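Pre-crRNA processing endonuclease (Streptococcus mutans, PDB 4R0J) probably cleaves precursor CRISPR RNA as a Cas5 endonuclease of subtype I-C, in adaptive immunity against mobile genetic elements. Local coordinates at residues A[48-60]-A[123-137]. Numbering follows the deposited sequence.
Sequences IDGIYHKPTFTNV and HEAIMERSIRKGGRR. With SO4 (sulfate ion), chain D; SO4 (sulfate ion), chain C.
Tyr52 OH and His123 ND1 share a hydrogen bond of 2.8 Å, made at the edge of the imidazole, near its plane. The methyl Ile126 CG2 sits over the centre of one face of the Tyr52 ring in a CH-pi contact, 3.4 Å from the centroid. Phe57 CZ lies over the opposite face, offset toward the rim of the Tyr52 ring. Phe57 also turns its edge to the face of His123, with planes at 64°. The selenomethionine Met127 bends at chi2 and chi3 (60° and 76°), which brings CE between the Tyr52 ring and Asn59; CE is 3.4 Å from Asn59 OD1, a buried oxygen with no polar partner. Ile51 CG2 packs on Ile131 CG1.

Two backbone bonds tie the loop after helix 120-132 to the end of helix 41-51: Arg136 N to Ile51 O (2.9 Å) and Arg137 N to Gly50 O (3.2 Å). A Schellman motif at Gly134 turns the chain toward them. Asn59 ND2 bonds Tyr52 O and Asp49 OD1, tying strand 57-66 to the loop and helix before it. His123 NE2 is held by Asp117 O.

Helix 120-132 thus packs against the end of helix 41-51, the following loop and the start of strand 57-66. Within the Cas5 family region, it lies on the antiparallel sheet: Phe105 of strand 97-107 touches His123, and Phe11 of strand 11-17 touches Met127 and Ile131.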
# COMPACT_ATOMS: atom_id res chain seq x y z
N ILE A 48 3.98 -3.88 0.48
CA ILE A 48 3.62 -5.13 1.15
C ILE A 48 4.21 -6.33 0.42
O ILE A 48 4.70 -7.27 1.07
CB ILE A 48 2.09 -5.29 1.29
CG1 ILE A 48 1.50 -4.18 2.17
CG2 ILE A 48 1.73 -6.69 1.85
CD1 ILE A 48 2.23 -3.96 3.48
N ASP A 49 4.15 -6.32 -0.91
CA ASP A 49 4.76 -7.41 -1.67
C ASP A 49 6.27 -7.48 -1.41
O ASP A 49 6.88 -8.55 -1.46
CB ASP A 49 4.51 -7.25 -3.18
CG ASP A 49 3.08 -7.55 -3.59
OD1 ASP A 49 2.29 -8.11 -2.78
OD2 ASP A 49 2.73 -7.23 -4.75
N GLY A 50 6.88 -6.32 -1.15
CA GLY A 50 8.30 -6.28 -0.83
C GLY A 50 8.62 -6.94 0.51
O GLY A 50 9.71 -7.47 0.72
N ILE A 51 7.65 -6.92 1.42
CA ILE A 51 7.81 -7.57 2.71
C ILE A 51 7.85 -9.08 2.49
O ILE A 51 8.75 -9.77 2.99
CB ILE A 51 6.64 -7.21 3.66
CG1 ILE A 51 6.71 -5.72 4.00
CG2 ILE A 51 6.66 -8.08 4.92
CD1 ILE A 51 5.56 -5.22 4.92
N TYR A 52 6.88 -9.59 1.73
CA TYR A 52 6.82 -11.02 1.39
C TYR A 52 5.75 -11.26 0.34
O TYR A 52 4.60 -10.83 0.50
CB TYR A 52 6.50 -11.86 2.63
CG TYR A 52 6.28 -13.35 2.39
CD1 TYR A 52 7.17 -14.11 1.61
CD2 TYR A 52 5.20 -14.02 2.98
CE1 TYR A 52 6.98 -15.46 1.42
CE2 TYR A 52 5.00 -15.38 2.79
CZ TYR A 52 5.89 -16.09 2.00
OH TYR A 52 5.71 -17.44 1.80
N HIS A 53 6.11 -11.93 -0.75
CA HIS A 53 5.12 -12.35 -1.71
C HIS A 53 5.55 -13.61 -2.43
O HIS A 53 6.74 -13.82 -2.68
CB HIS A 53 4.80 -11.26 -2.73
CG HIS A 53 3.65 -11.61 -3.63
ND1 HIS A 53 3.73 -11.55 -5.01
CD2 HIS A 53 2.40 -12.06 -3.34
CE1 HIS A 53 2.57 -11.93 -5.53
NE2 HIS A 53 1.75 -12.24 -4.53
N LYS A 54 4.58 -14.47 -2.70
CA LYS A 54 4.76 -15.65 -3.56
C LYS A 54 3.50 -15.68 -4.41
O LYS A 54 2.43 -15.32 -3.92
CB LYS A 54 4.86 -16.92 -2.73
CG LYS A 54 6.10 -17.03 -1.87
CD LYS A 54 7.37 -17.11 -2.71
CE LYS A 54 8.56 -17.55 -1.88
NZ LYS A 54 9.79 -17.73 -2.70
N PRO A 55 3.60 -16.12 -5.66
CA PRO A 55 2.41 -16.11 -6.52
C PRO A 55 1.31 -17.07 -6.04
O PRO A 55 0.18 -17.04 -6.55
CB PRO A 55 2.95 -16.54 -7.89
CG PRO A 55 4.26 -17.21 -7.60
CD PRO A 55 4.82 -16.50 -6.40
N THR A 56 1.64 -17.91 -5.06
CA THR A 56 0.64 -18.80 -4.46
C THR A 56 -0.51 -17.97 -3.89
O THR A 56 -1.67 -18.39 -3.94
CB THR A 56 1.24 -19.63 -3.32
OG1 THR A 56 2.38 -20.36 -3.81
CG2 THR A 56 0.20 -20.63 -2.77
N PHE A 57 -0.16 -16.80 -3.35
CA PHE A 57 -1.13 -15.95 -2.67
C PHE A 57 -1.13 -14.53 -3.19
O PHE A 57 -0.23 -14.12 -3.93
CB PHE A 57 -0.93 -16.01 -1.14
CG PHE A 57 0.39 -15.46 -0.66
CD1 PHE A 57 0.55 -14.09 -0.45
CD2 PHE A 57 1.45 -16.31 -0.37
CE1 PHE A 57 1.76 -13.58 0.00
CE2 PHE A 57 2.66 -15.80 0.09
CZ PHE A 57 2.81 -14.43 0.28
N THR A 58 -2.16 -13.78 -2.82
CA THR A 58 -2.33 -12.40 -3.21
C THR A 58 -2.48 -11.56 -1.95
O THR A 58 -3.38 -11.80 -1.14
CB THR A 58 -3.58 -12.22 -4.09
OG1 THR A 58 -3.44 -13.01 -5.29
CG2 THR A 58 -3.77 -10.74 -4.45
N ASN A 59 -1.60 -10.58 -1.79
CA ASN A 59 -1.73 -9.64 -0.69
C ASN A 59 -2.84 -8.65 -0.99
O ASN A 59 -2.94 -8.16 -2.12
CB ASN A 59 -0.42 -8.89 -0.47
CG ASN A 59 0.63 -9.74 0.18
OD1 ASN A 59 0.33 -10.54 1.07
ND2 ASN A 59 1.86 -9.61 -0.27
N VAL A 60 -3.68 -8.40 0.00
CA VAL A 60 -4.84 -7.54 -0.15
C VAL A 60 -4.74 -6.46 0.90
O VAL A 60 -4.86 -6.72 2.09
CB VAL A 60 -6.16 -8.32 0.01
CG1 VAL A 60 -7.36 -7.39 -0.18
CG2 VAL A 60 -6.22 -9.49 -0.97
N HIS A 123 2.62 -19.98 5.28
CA HIS A 123 2.69 -18.63 4.76
C HIS A 123 2.43 -17.57 5.82
O HIS A 123 3.06 -16.51 5.79
CB HIS A 123 1.76 -18.47 3.55
CG HIS A 123 2.21 -19.24 2.36
ND1 HIS A 123 3.33 -18.89 1.64
CD2 HIS A 123 1.72 -20.36 1.78
CE1 HIS A 123 3.51 -19.76 0.66
NE2 HIS A 123 2.55 -20.67 0.72
N GLU A 124 1.52 -17.84 6.74
CA GLU A 124 1.24 -16.88 7.81
C GLU A 124 2.47 -16.70 8.70
O GLU A 124 2.79 -15.59 9.12
CB GLU A 124 0.00 -17.28 8.61
CG GLU A 124 -1.29 -17.18 7.80
CD GLU A 124 -2.55 -17.39 8.64
OE1 GLU A 124 -2.87 -16.51 9.47
OE2 GLU A 124 -3.22 -18.44 8.45
N ALA A 125 3.17 -17.80 8.97
CA ALA A 125 4.38 -17.75 9.79
C ALA A 125 5.47 -16.93 9.09
O ALA A 125 6.11 -16.08 9.70
CB ALA A 125 4.88 -19.15 10.09
N ILE A 126 5.67 -17.20 7.81
CA ILE A 126 6.66 -16.46 7.04
C ILE A 126 6.31 -14.97 6.94
O ILE A 126 7.19 -14.12 7.02
CB ILE A 126 6.84 -17.06 5.63
CG1 ILE A 126 7.38 -18.49 5.73
CG2 ILE A 126 7.77 -16.17 4.81
CD1 ILE A 126 7.42 -19.23 4.41
N MSE A 127 5.02 -14.66 6.76
CA MSE A 127 4.60 -13.26 6.68
C MSE A 127 4.91 -12.56 7.98
O MSE A 127 5.50 -11.48 8.00
CB MSE A 127 3.11 -13.15 6.36
CG MSE A 127 2.61 -11.72 6.31
SE MSE A 127 3.52 -10.66 4.94
CE MSE A 127 2.64 -11.36 3.37
N GLU A 128 4.52 -13.19 9.08
CA GLU A 128 4.74 -12.62 10.40
C GLU A 128 6.23 -12.35 10.61
O GLU A 128 6.63 -11.26 11.00
CB GLU A 128 4.21 -13.58 11.46
CG GLU A 128 4.45 -13.16 12.88
CD GLU A 128 3.76 -14.09 13.87
OE1 GLU A 128 2.52 -13.98 14.00
OE2 GLU A 128 4.45 -14.92 14.49
N ARG A 129 7.05 -13.36 10.32
CA ARG A 129 8.50 -13.23 10.44
C ARG A 129 9.04 -12.14 9.52
O ARG A 129 9.93 -11.39 9.90
CB ARG A 129 9.16 -14.57 10.11
CG ARG A 129 10.33 -14.94 11.01
CD ARG A 129 10.38 -16.45 11.22
NE ARG A 129 10.14 -17.18 9.97
CZ ARG A 129 9.45 -18.32 9.89
NH1 ARG A 129 8.92 -18.86 10.98
NH2 ARG A 129 9.28 -18.91 8.72
N SER A 130 8.48 -12.05 8.32
CA SER A 130 8.94 -11.08 7.32
C SER A 130 8.66 -9.63 7.71
O SER A 130 9.52 -8.77 7.52
CB SER A 130 8.32 -11.40 5.96
OG SER A 130 8.75 -12.68 5.52
N ILE A 131 7.47 -9.35 8.23
CA ILE A 131 7.18 -8.02 8.72
C ILE A 131 8.10 -7.70 9.89
O ILE A 131 8.66 -6.60 9.98
CB ILE A 131 5.72 -7.87 9.18
CG1 ILE A 131 4.75 -8.28 8.07
CG2 ILE A 131 5.45 -6.43 9.66
CD1 ILE A 131 3.30 -8.41 8.58
N ARG A 132 8.26 -8.67 10.78
CA ARG A 132 9.05 -8.47 11.99
C ARG A 132 10.50 -8.08 11.70
O ARG A 132 11.07 -7.24 12.40
CB ARG A 132 8.99 -9.71 12.88
CG ARG A 132 7.64 -9.89 13.57
CD ARG A 132 7.55 -11.19 14.35
NE ARG A 132 6.36 -11.22 15.20
CZ ARG A 132 6.02 -12.25 15.96
NH1 ARG A 132 6.77 -13.34 15.98
NH2 ARG A 132 4.92 -12.19 16.71
N LYS A 133 11.09 -8.69 10.67
CA LYS A 133 12.49 -8.42 10.36
C LYS A 133 12.69 -7.24 9.42
O LYS A 133 13.82 -6.91 9.06
CB LYS A 133 13.18 -9.68 9.81
CG LYS A 133 12.80 -10.07 8.39
CD LYS A 133 13.59 -11.33 7.99
CE LYS A 133 13.28 -11.79 6.57
NZ LYS A 133 14.07 -13.03 6.25
N GLY A 134 11.59 -6.60 9.03
CA GLY A 134 11.67 -5.41 8.21
C GLY A 134 11.53 -5.71 6.73
O GLY A 134 11.78 -4.85 5.89
N GLY A 135 11.11 -6.92 6.40
CA GLY A 135 10.86 -7.29 5.02
C GLY A 135 11.95 -8.14 4.40
O GLY A 135 13.13 -8.02 4.74
N ARG A 136 11.55 -9.02 3.50
CA ARG A 136 12.48 -9.91 2.82
C ARG A 136 13.31 -9.19 1.77
O ARG A 136 14.42 -9.64 1.44
CB ARG A 136 11.74 -11.10 2.21
CG ARG A 136 11.31 -12.13 3.24
CD ARG A 136 10.28 -13.08 2.69
NE ARG A 136 10.74 -13.79 1.51
CZ ARG A 136 11.05 -15.09 1.49
NH1 ARG A 136 10.93 -15.81 2.59
NH2 ARG A 136 11.46 -15.65 0.36
N ARG A 137 12.78 -8.10 1.24
CA ARG A 137 13.47 -7.29 0.24
C ARG A 137 13.59 -5.85 0.73
O ARG A 137 12.91 -5.45 1.67
CB ARG A 137 12.69 -7.30 -1.08
CG ARG A 137 12.62 -8.68 -1.75
CD ARG A 137 13.84 -8.95 -2.62
NE ARG A 137 13.89 -10.34 -3.08
CZ ARG A 137 13.20 -10.81 -4.11
NH1 ARG A 137 12.39 -10.00 -4.79
NH2 ARG A 137 13.30 -12.09 -4.46
S SO4 D . 11.92 -17.52 6.54
O1 SO4 D . 11.66 -17.63 5.11
O2 SO4 D . 11.15 -16.41 7.09
O3 SO4 D . 11.53 -18.76 7.20
O4 SO4 D . 13.35 -17.28 6.75
S SO4 C . 10.43 -12.13 -7.12
O1 SO4 C . 9.05 -12.34 -7.56
O2 SO4 C . 10.74 -13.04 -6.02
O3 SO4 C . 11.34 -12.38 -8.23
O4 SO4 C . 10.58 -10.74 -6.67
O HOH W 1 9.24 -12.36 -0.92